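Long-range contact in PTS-dependent dihydroxyacetone kinase operon regulatory protein (Escherichia coli, PDB 4LRZ), which activates transcription of the dhaKLM operon from a sigma-70 promoter and represses its own gene: residues F275-L288 against T294-V306. Numbering follows the deposited sequence.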
ATOM      1  N   PHE F 275     -16.401  -1.535  41.719  1.00 95.25           N
ATOM      2  CA  PHE F 275     -17.017  -0.866  40.561  1.00 95.47           C
ATOM      3  C   PHE F 275     -18.502  -0.521  40.728  1.00 98.18           C
ATOM      4  O   PHE F 275     -19.188  -1.063  41.597  1.00 99.54           O
ATOM      5  CB  PHE F 275     -16.875  -1.741  39.311  1.00 93.58           C
ATOM      6  CG  PHE F 275     -15.473  -1.917  38.846  1.00 90.65           C
ATOM      7  CD1 PHE F 275     -14.938  -1.058  37.902  1.00 88.31           C
ATOM      8  CD2 PHE F 275     -14.694  -2.957  39.336  1.00 90.12           C
ATOM      9  CE1 PHE F 275     -13.639  -1.221  37.456  1.00 86.89           C
ATOM     10  CE2 PHE F 275     -13.387  -3.130  38.903  1.00 88.57           C
ATOM     11  CZ  PHE F 275     -12.857  -2.261  37.958  1.00 86.76           C
ATOM     12  N   GLU F 276     -18.982   0.368  39.855  1.00 99.45           N
ATOM     13  CA  GLU F 276     -20.404   0.696  39.728  1.00102.50           C
ATOM     14  C   GLU F 276     -20.941   0.562  38.287  1.00102.18           C
ATOM     15  O   GLU F 276     -20.495   1.267  37.371  1.00101.03           O
ATOM     16  CB  GLU F 276     -20.683   2.105  40.263  1.00104.23           C
ATOM     17  CG  GLU F 276     -22.108   2.605  39.979  1.00107.27           C
ATOM     18  CD  GLU F 276     -22.419   3.955  40.618  1.00110.77           C
ATOM     19  OE1 GLU F 276     -23.525   4.088  41.196  1.00112.84           O
ATOM     20  OE2 GLU F 276     -21.568   4.875  40.535  1.00110.67           O
ATOM     21  N   SER F 277     -21.913  -0.335  38.108  1.00103.94           N
ATOM     22  CA  SER F 277     -22.616  -0.511  36.828  1.00104.40           C
ATOM     23  C   SER F 277     -24.105  -0.207  37.011  1.00107.04           C
ATOM     24  O   SER F 277     -24.746  -0.823  37.871  1.00109.10           O
ATOM     25  CB  SER F 277     -22.445  -1.949  36.317  1.00103.57           C
ATOM     26  OG  SER F 277     -21.104  -2.392  36.461  1.00102.90           O
ATOM     27  N   GLN F 278     -24.642   0.718  36.201  1.00107.59           N
ATOM     28  CA  GLN F 278     -26.017   1.273  36.367  1.00110.42           C
ATOM     29  C   GLN F 278     -26.649   1.081  37.764  1.00112.85           C
ATOM     30  O   GLN F 278     -27.546   0.246  37.955  1.00114.09           O
ATOM     31  CB  GLN F 278     -26.990   0.786  35.270  1.00110.78           C
ATOM     32  CG  GLN F 278     -26.438   0.769  33.857  1.00109.26           C
ATOM     33  CD  GLN F 278     -26.061  -0.634  33.410  1.00108.88           C
ATOM     34  OE1 GLN F 278     -26.924  -1.507  33.272  1.00109.69           O
ATOM     35  NE2 GLN F 278     -24.767  -0.857  33.176  1.00107.30           N
ATOM     36  N   HIS F 279     -26.176   1.886  38.721  1.00113.69           N
ATOM     37  CA  HIS F 279     -26.544   1.793  40.155  1.00115.99           C
ATOM     38  C   HIS F 279     -26.338   0.412  40.821  1.00115.54           C
ATOM     39  O   HIS F 279     -27.305  -0.215  41.263  1.00117.51           O
ATOM     40  CB  HIS F 279     -27.946   2.398  40.467  1.00119.26           C
ATOM     41  CG  HIS F 279     -28.685   2.929  39.270  1.00120.62           C
ATOM     42  ND1 HIS F 279     -29.641   2.197  38.592  1.00122.27           N
ATOM     43  CD2 HIS F 279     -28.619   4.130  38.641  1.00121.30           C
ATOM     44  CE1 HIS F 279     -30.121   2.917  37.594  1.00122.71           C
ATOM     45  NE2 HIS F 279     -29.518   4.094  37.601  1.00122.55           N
ATOM     46  N   GLN F 280     -25.083  -0.056  40.885  1.00112.99           N
ATOM     47  CA  GLN F 280     -24.752  -1.352  41.516  1.00112.52           C
ATOM     48  C   GLN F 280     -23.243  -1.651  41.690  1.00109.83           C
ATOM     49  O   GLN F 280     -22.448  -1.443  40.767  1.00107.48           O
ATOM     50  CB  GLN F 280     -25.419  -2.503  40.760  1.00112.69           C
ATOM     51  CG  GLN F 280     -25.917  -3.619  41.663  1.00115.66           C
ATOM     52  CD  GLN F 280     -25.340  -4.960  41.262  1.00115.54           C
ATOM     53  OE1 GLN F 280     -25.990  -5.749  40.574  1.00116.06           O
ATOM     54  NE2 GLN F 280     -24.098  -5.216  41.673  1.00114.44           N
ATOM     55  N   PHE F 281     -22.887  -2.188  42.865  1.00109.88           N
ATOM     56  CA  PHE F 281     -21.490  -2.368  43.317  1.00107.59           C
ATOM     57  C   PHE F 281     -20.859  -3.743  43.024  1.00105.18           C
ATOM     58  O   PHE F 281     -21.353  -4.771  43.507  1.00106.34           O
ATOM     59  CB  PHE F 281     -21.388  -2.084  44.826  1.00110.15           C
ATOM     60  CG  PHE F 281     -21.460  -0.616  45.185  1.00112.70           C
ATOM     61  CD1 PHE F 281     -22.696   0.014  45.376  1.00115.77           C
ATOM     62  CD2 PHE F 281     -20.288   0.135  45.348  1.00113.06           C
ATOM     63  CE1 PHE F 281     -22.761   1.380  45.710  1.00117.13           C
ATOM     64  CE2 PHE F 281     -20.339   1.500  45.685  1.00114.36           C
ATOM     65  CZ  PHE F 281     -21.580   2.123  45.864  1.00116.51           C
ATOM     66  N   ILE F 282     -19.758  -3.749  42.256  1.00101.18           N
ATOM     67  CA  ILE F 282     -19.007  -4.982  41.951  1.00 98.26           C
ATOM     68  C   ILE F 282     -17.625  -4.959  42.589  1.00 96.17           C
ATOM     69  O   ILE F 282     -16.879  -3.996  42.422  1.00 94.93           O
ATOM     70  CB  ILE F 282     -18.776  -5.248  40.410  1.00 96.36           C
ATOM     71  CG1 ILE F 282     -19.632  -4.351  39.481  1.00 95.95           C
ATOM     72  CG2 ILE F 282     -18.840  -6.756  40.109  1.00 96.71           C
ATOM     73  CD1 ILE F 282     -21.115  -4.712  39.335  1.00 97.05           C
ATOM     74  N   ASP F 283     -17.279  -6.034  43.292  1.00 95.16           N
ATOM     75  CA  ASP F 283     -15.938  -6.186  43.870  1.00 93.02           C
ATOM     76  C   ASP F 283     -15.049  -7.135  43.067  1.00 90.19           C
ATOM     77  O   ASP F 283     -15.482  -8.222  42.688  1.00 90.21           O
ATOM     78  CB  ASP F 283     -16.022  -6.652  45.323  1.00 95.50           C
ATOM     79  CG  ASP F 283     -15.654  -5.557  46.300  1.00 96.35           C
ATOM     80  OD1 ASP F 283     -14.436  -5.365  46.533  1.00 95.21           O
ATOM     81  OD2 ASP F 283     -16.575  -4.892  46.830  1.00 96.74           O
ATOM     82  N   ALA F 284     -13.802  -6.721  42.827  1.00 86.95           N
ATOM     83  CA  ALA F 284     -12.893  -7.447  41.926  1.00 83.56           C
ATOM     84  C   ALA F 284     -11.424  -7.189  42.224  1.00 81.52           C
ATOM     85  O   ALA F 284     -11.065  -6.189  42.855  1.00 81.88           O
ATOM     86  CB  ALA F 284     -13.189  -7.090  40.463  1.00 81.71           C
ATOM     87  N   VAL F 285     -10.586  -8.110  41.765  1.00 78.67           N
ATOM     88  CA  VAL F 285      -9.143  -7.932  41.792  1.00 75.99           C
ATOM     89  C   VAL F 285      -8.675  -7.654  40.358  1.00 72.20           C
ATOM     90  O   VAL F 285      -9.009  -8.386  39.426  1.00 70.98           O
ATOM     91  CB  VAL F 285      -8.413  -9.133  42.461  1.00 77.58           C
ATOM     92  CG1 VAL F 285      -9.066 -10.460  42.076  1.00 79.39           C
ATOM     93  CG2 VAL F 285      -6.916  -9.137  42.134  1.00 76.55           C
ATOM     94  N   ILE F 286      -7.927  -6.573  40.189  1.00 68.97           N
ATOM     95  CA  ILE F 286      -7.646  -6.069  38.866  1.00 65.31           C
ATOM     96  C   ILE F 286      -6.161  -5.941  38.607  1.00 63.84           C
ATOM     97  O   ILE F 286      -5.366  -5.987  39.534  1.00 65.02           O
ATOM     98  CB  ILE F 286      -8.300  -4.697  38.655  1.00 64.78           C
ATOM     99  CG1 ILE F 286      -7.560  -3.632  39.460  1.00 65.13           C
ATOM    100  CG2 ILE F 286      -9.771  -4.748  39.024  1.00 64.93           C
ATOM    101  CD1 ILE F 286      -7.631  -2.260  38.889  1.00 65.56           C
ATOM    102  N   THR F 287      -5.811  -5.784  37.330  1.00 61.09           N
ATOM    103  CA  THR F 287      -4.494  -5.309  36.883  1.00 58.46           C
ATOM    104  C   THR F 287      -4.737  -4.220  35.860  1.00 55.83           C
ATOM    105  O   THR F 287      -5.660  -4.315  35.057  1.00 54.69           O
ATOM    106  CB  THR F 287      -3.632  -6.447  36.266  1.00 58.45           C
ATOM    107  OG1 THR F 287      -3.035  -7.223  37.315  1.00 59.48           O
ATOM    108  CG2 THR F 287      -2.509  -5.898  35.390  1.00 58.21           C
ATOM    109  N   LEU F 288      -3.940  -3.166  35.909  1.00 54.60           N
ATOM    110  CA  LEU F 288      -4.035  -2.117  34.907  1.00 52.89           C
ATOM    111  C   LEU F 288      -2.740  -2.014  34.165  1.00 51.87           C
ATOM    112  O   LEU F 288      -1.713  -1.747  34.754  1.00 52.02           O
ATOM    113  CB  LEU F 288      -4.380  -0.749  35.505  1.00 53.40           C
ATOM    114  CG  LEU F 288      -4.495   0.306  34.391  1.00 52.47           C
ATOM    115  CD1 LEU F 288      -5.907   0.348  33.840  1.00 49.99           C
ATOM    116  CD2 LEU F 288      -4.084   1.684  34.872  1.00 54.09           C
ATOM    117  N   THR F 294       3.346   6.758  20.628  1.00 57.49           N
ATOM    118  CA  THR F 294       3.524   8.148  20.189  1.00 60.63           C
ATOM    119  C   THR F 294       2.209   8.947  20.322  1.00 60.31           C
ATOM    120  O   THR F 294       2.222  10.078  20.823  1.00 62.22           O
ATOM    121  CB  THR F 294       4.149   8.254  18.758  1.00 61.66           C
ATOM    122  OG1 THR F 294       3.212   7.799  17.775  1.00 60.86           O
ATOM    123  CG2 THR F 294       5.414   7.374  18.661  1.00 63.50           C
ATOM    124  N   GLN F 295       1.075   8.343  19.949  1.00 58.01           N
ATOM    125  CA  GLN F 295      -0.207   9.094  19.945  1.00 58.08           C
ATOM    126  C   GLN F 295      -0.952   9.295  21.280  1.00 57.04           C
ATOM    127  O   GLN F 295      -2.013   9.942  21.303  1.00 57.59           O
ATOM    128  CB  GLN F 295      -1.185   8.597  18.860  1.00 56.57           C
ATOM    129  CG  GLN F 295      -1.341   7.113  18.798  1.00 55.77           C
ATOM    130  CD  GLN F 295      -0.354   6.499  17.826  1.00 57.66           C
ATOM    131  OE1 GLN F 295       0.543   5.740  18.216  1.00 57.85           O
ATOM    132  NE2 GLN F 295      -0.498   6.843  16.549  1.00 57.00           N
ATOM    133  N   GLY F 296      -0.408   8.770  22.371  1.00 55.61           N
ATOM    134  CA  GLY F 296      -1.072   8.833  23.667  1.00 54.30           C
ATOM    135  C   GLY F 296      -0.987   7.504  24.417  1.00 52.87           C
ATOM    136  O   GLY F 296      -0.354   6.532  23.966  1.00 51.26           O
ATOM    137  N   THR F 297      -1.624   7.455  25.575  1.00 51.97           N
ATOM    138  CA  THR F 297      -1.600   6.239  26.361  1.00 50.74           C
ATOM    139  C   THR F 297      -2.928   5.532  26.203  1.00 48.86           C
ATOM    140  O   THR F 297      -3.965   6.166  26.229  1.00 50.17           O
ATOM    141  CB  THR F 297      -1.294   6.530  27.859  1.00 51.70           C
ATOM    142  OG1 THR F 297      -0.167   7.411  27.933  1.00 52.87           O
ATOM    143  CG2 THR F 297      -0.989   5.239  28.632  1.00 50.27           C
ATOM    144  N   SER F 298      -2.861   4.224  25.986  1.00 46.68           N
ATOM    145  CA  SER F 298      -3.997   3.330  25.957  1.00 44.48           C
ATOM    146  C   SER F 298      -3.885   2.444  27.195  1.00 44.67           C
ATOM    147  O   SER F 298      -2.796   2.360  27.814  1.00 44.40           O
ATOM    148  CB  SER F 298      -3.939   2.450  24.706  1.00 43.05           C
ATOM    149  OG  SER F 298      -4.273   3.185  23.553  1.00 44.05           O
ATOM    150  N   PHE F 299      -4.986   1.757  27.530  1.00 43.86           N
ATOM    151  CA  PHE F 299      -5.041   0.934  28.725  1.00 44.37           C
ATOM    152  C   PHE F 299      -5.625  -0.436  28.507  1.00 43.70           C
ATOM    153  O   PHE F 299      -6.485  -0.625  27.664  1.00 43.54           O
ATOM    154  CB  PHE F 299      -5.805   1.657  29.829  1.00 45.17           C
ATOM    155  CG  PHE F 299      -5.121   2.910  30.304  1.00 47.20           C
ATOM    156  CD1 PHE F 299      -4.105   2.844  31.266  1.00 47.59           C
ATOM    157  CD2 PHE F 299      -5.464   4.159  29.763  1.00 48.69           C
ATOM    158  CE1 PHE F 299      -3.461   4.003  31.706  1.00 48.63           C
ATOM    159  CE2 PHE F 299      -4.813   5.341  30.199  1.00 50.12           C
ATOM    160  CZ  PHE F 299      -3.808   5.256  31.169  1.00 47.55           C
ATOM    161  N   ILE F 300      -5.104  -1.404  29.246  1.00 44.02           N
ATOM    162  CA  ILE F 300      -5.783  -2.673  29.388  1.00 43.72           C
ATOM    163  C   ILE F 300      -6.095  -2.901  30.850  1.00 44.25           C
ATOM    164  O   ILE F 300      -5.240  -2.685  31.705  1.00 45.26           O
ATOM    165  CB  ILE F 300      -4.971  -3.853  28.895  1.00 43.41           C
ATOM    166  CG1 ILE F 300      -4.741  -3.735  27.397  1.00 41.82           C
ATOM    167  CG2 ILE F 300      -5.736  -5.172  29.227  1.00 42.56           C
ATOM    168  CD1 ILE F 300      -3.899  -4.870  26.849  1.00 40.42           C
ATOM    169  N   LEU F 301      -7.322  -3.323  31.120  1.00 44.34           N
ATOM    170  CA  LEU F 301      -7.745  -3.660  32.465  1.00 46.12           C
ATOM    171  C   LEU F 301      -8.175  -5.094  32.492  1.00 46.81           C
ATOM    172  O   LEU F 301      -9.066  -5.495  31.734  1.00 47.00           O
ATOM    173  CB  LEU F 301      -8.872  -2.742  32.927  1.00 46.23           C
ATOM    174  CG  LEU F 301      -9.556  -3.046  34.252  1.00 48.53           C
ATOM    175  CD1 LEU F 301      -8.625  -2.734  35.423  1.00 50.55           C
ATOM    176  CD2 LEU F 301     -10.821  -2.251  34.366  1.00 49.82           C
ATOM    177  N   LEU F 302      -7.523  -5.863  33.349  1.00 48.32           N
ATOM    178  CA  LEU F 302      -7.866  -7.256  33.550  1.00 50.53           C
ATOM    179  C   LEU F 302      -8.577  -7.507  34.867  1.00 52.87           C
ATOM    180  O   LEU F 302      -8.191  -6.992  35.920  1.00 53.47           O
ATOM    181  CB  LEU F 302      -6.639  -8.151  33.452  1.00 50.27           C
ATOM    182  CG  LEU F 302      -5.966  -8.073  32.097  1.00 50.19           C
ATOM    183  CD1 LEU F 302      -4.738  -7.223  32.192  1.00 52.36           C
ATOM    184  CD2 LEU F 302      -5.568  -9.428  31.703  1.00 52.55           C
ATOM    185  N   LEU F 303      -9.631  -8.305  34.790  1.00 54.80           N
ATOM    186  CA  LEU F 303     -10.396  -8.641  35.955  1.00 57.76           C
ATOM    187  C   LEU F 303     -10.061 -10.070  36.230  1.00 60.28           C
ATOM    188  O   LEU F 303     -10.385 -10.968  35.450  1.00 60.38           O
ATOM    189  CB  LEU F 303     -11.892  -8.456  35.717  1.00 57.92           C
ATOM    190  CG  LEU F 303     -12.315  -7.115  35.113  1.00 58.34           C
ATOM    191  CD1 LEU F 303     -13.760  -7.181  34.634  1.00 59.96           C
ATOM    192  CD2 LEU F 303     -12.109  -5.963  36.087  1.00 58.47           C
ATOM    193  N   HIS F 304      -9.369 -10.261  37.342  1.00 63.60           N
ATOM    194  CA  HIS F 304      -8.868 -11.562  37.736  1.00 66.84           C
ATOM    195  C   HIS F 304      -9.989 -12.309  38.455  1.00 69.35           C
ATOM    196  O   HIS F 304     -10.686 -11.737  39.284  1.00 70.05           O
ATOM    197  CB  HIS F 304      -7.610 -11.412  38.616  1.00 67.53           C
ATOM    198  CG  HIS F 304      -6.509 -10.608  37.979  1.00 67.59           C
ATOM    199  ND1 HIS F 304      -5.717 -11.094  36.956  1.00 67.73           N
ATOM    200  CD2 HIS F 304      -6.057  -9.357  38.235  1.00 67.52           C
ATOM    201  CE1 HIS F 304      -4.830 -10.179  36.608  1.00 66.14           C
ATOM    202  NE2 HIS F 304      -5.017  -9.115  37.366  1.00 66.66           N
ATOM    203  N   PRO F 305     -10.199 -13.579  38.097  1.00 71.57           N
ATOM    204  CA  PRO F 305     -11.246 -14.336  38.791  1.00 74.55           C
ATOM    205  C   PRO F 305     -10.762 -14.751  40.192  1.00 77.35           C
ATOM    206  O   PRO F 305      -9.596 -15.128  40.338  1.00 77.75           O
ATOM    207  CB  PRO F 305     -11.469 -15.548  37.872  1.00 75.14           C
ATOM    208  CG  PRO F 305     -10.175 -15.690  37.085  1.00 73.54           C
ATOM    209  CD  PRO F 305      -9.550 -14.339  37.007  1.00 70.71           C
ATOM    210  N   VAL F 306     -11.631 -14.654  41.207  1.00 79.59           N
ATOM    211  CA  VAL F 306     -11.222 -14.942  42.608  1.00 82.60           C
ATOM    212  C   VAL F 306     -11.345 -16.436  43.021  1.00 84.97           C
ATOM    213  O   VAL F 306     -12.372 -17.097  42.807  1.00 85.68           O
ATOM    214  CB  VAL F 306     -11.940 -14.012  43.687  1.00 83.71           C
ATOM    215  CG1 VAL F 306     -11.087 -13.878  44.977  1.00 84.43           C
ATOM    216  CG2 VAL F 306     -12.276 -12.623  43.107  1.00 82.38           C
TER
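His304, on strand 296-304 of the PAS fold, reaches over to Thr287 on the antiparallel neighbour 281-288. Its CB lies 3.9 Å from Val285 CG1, and CG 3.6 Å from Val285 O. Farther out, CD2 comes 3.4 Å from Ile286 C, which sits at the ring's edge. At the tip, NE2 shares a 2.7 Å hydrogen bond with Thr287 OG1, which lies in the ring plane, with CE1 3.5 Å from that oxygen. Chi1 of -56° turns CG beside the backbone N, laying the imidazole along the strand toward Thr287. The remaining nitrogen, ND1, bonds Asp214, while the ring stacks on His270. An alanine here would probably leave Thr287 OG1 and Asp214 without this shared partner and strip His270 of its stack.

Alongside, the backbones are joined by Thr287 N to Leu302 O and Leu302 N to Thr287 O, both 3.0 Å. Across the face of Ile286, Leu288, Leu301 and Leu303 contacts are apolar: Ile286 CD1 meets Leu301 CD1 at 3.6 Å, Leu303 CD2 touches both Ile286 CG2 and Phe275 CE2, and Leu288 CD2 packs 3.8 Å from Phe299 CD1.

Leu258 of helix 256-264 touches Phe275, Ile286, Leu288 and Leu301 on that face. In the sensor region's antiparallel PAS sheet, strand 281-293 lies between strands 271-276 and 296-304, and strand 215-219 flanks the latter; Leu302 and Ile300 also pack on Ser211 and Gln204 of the second subunit.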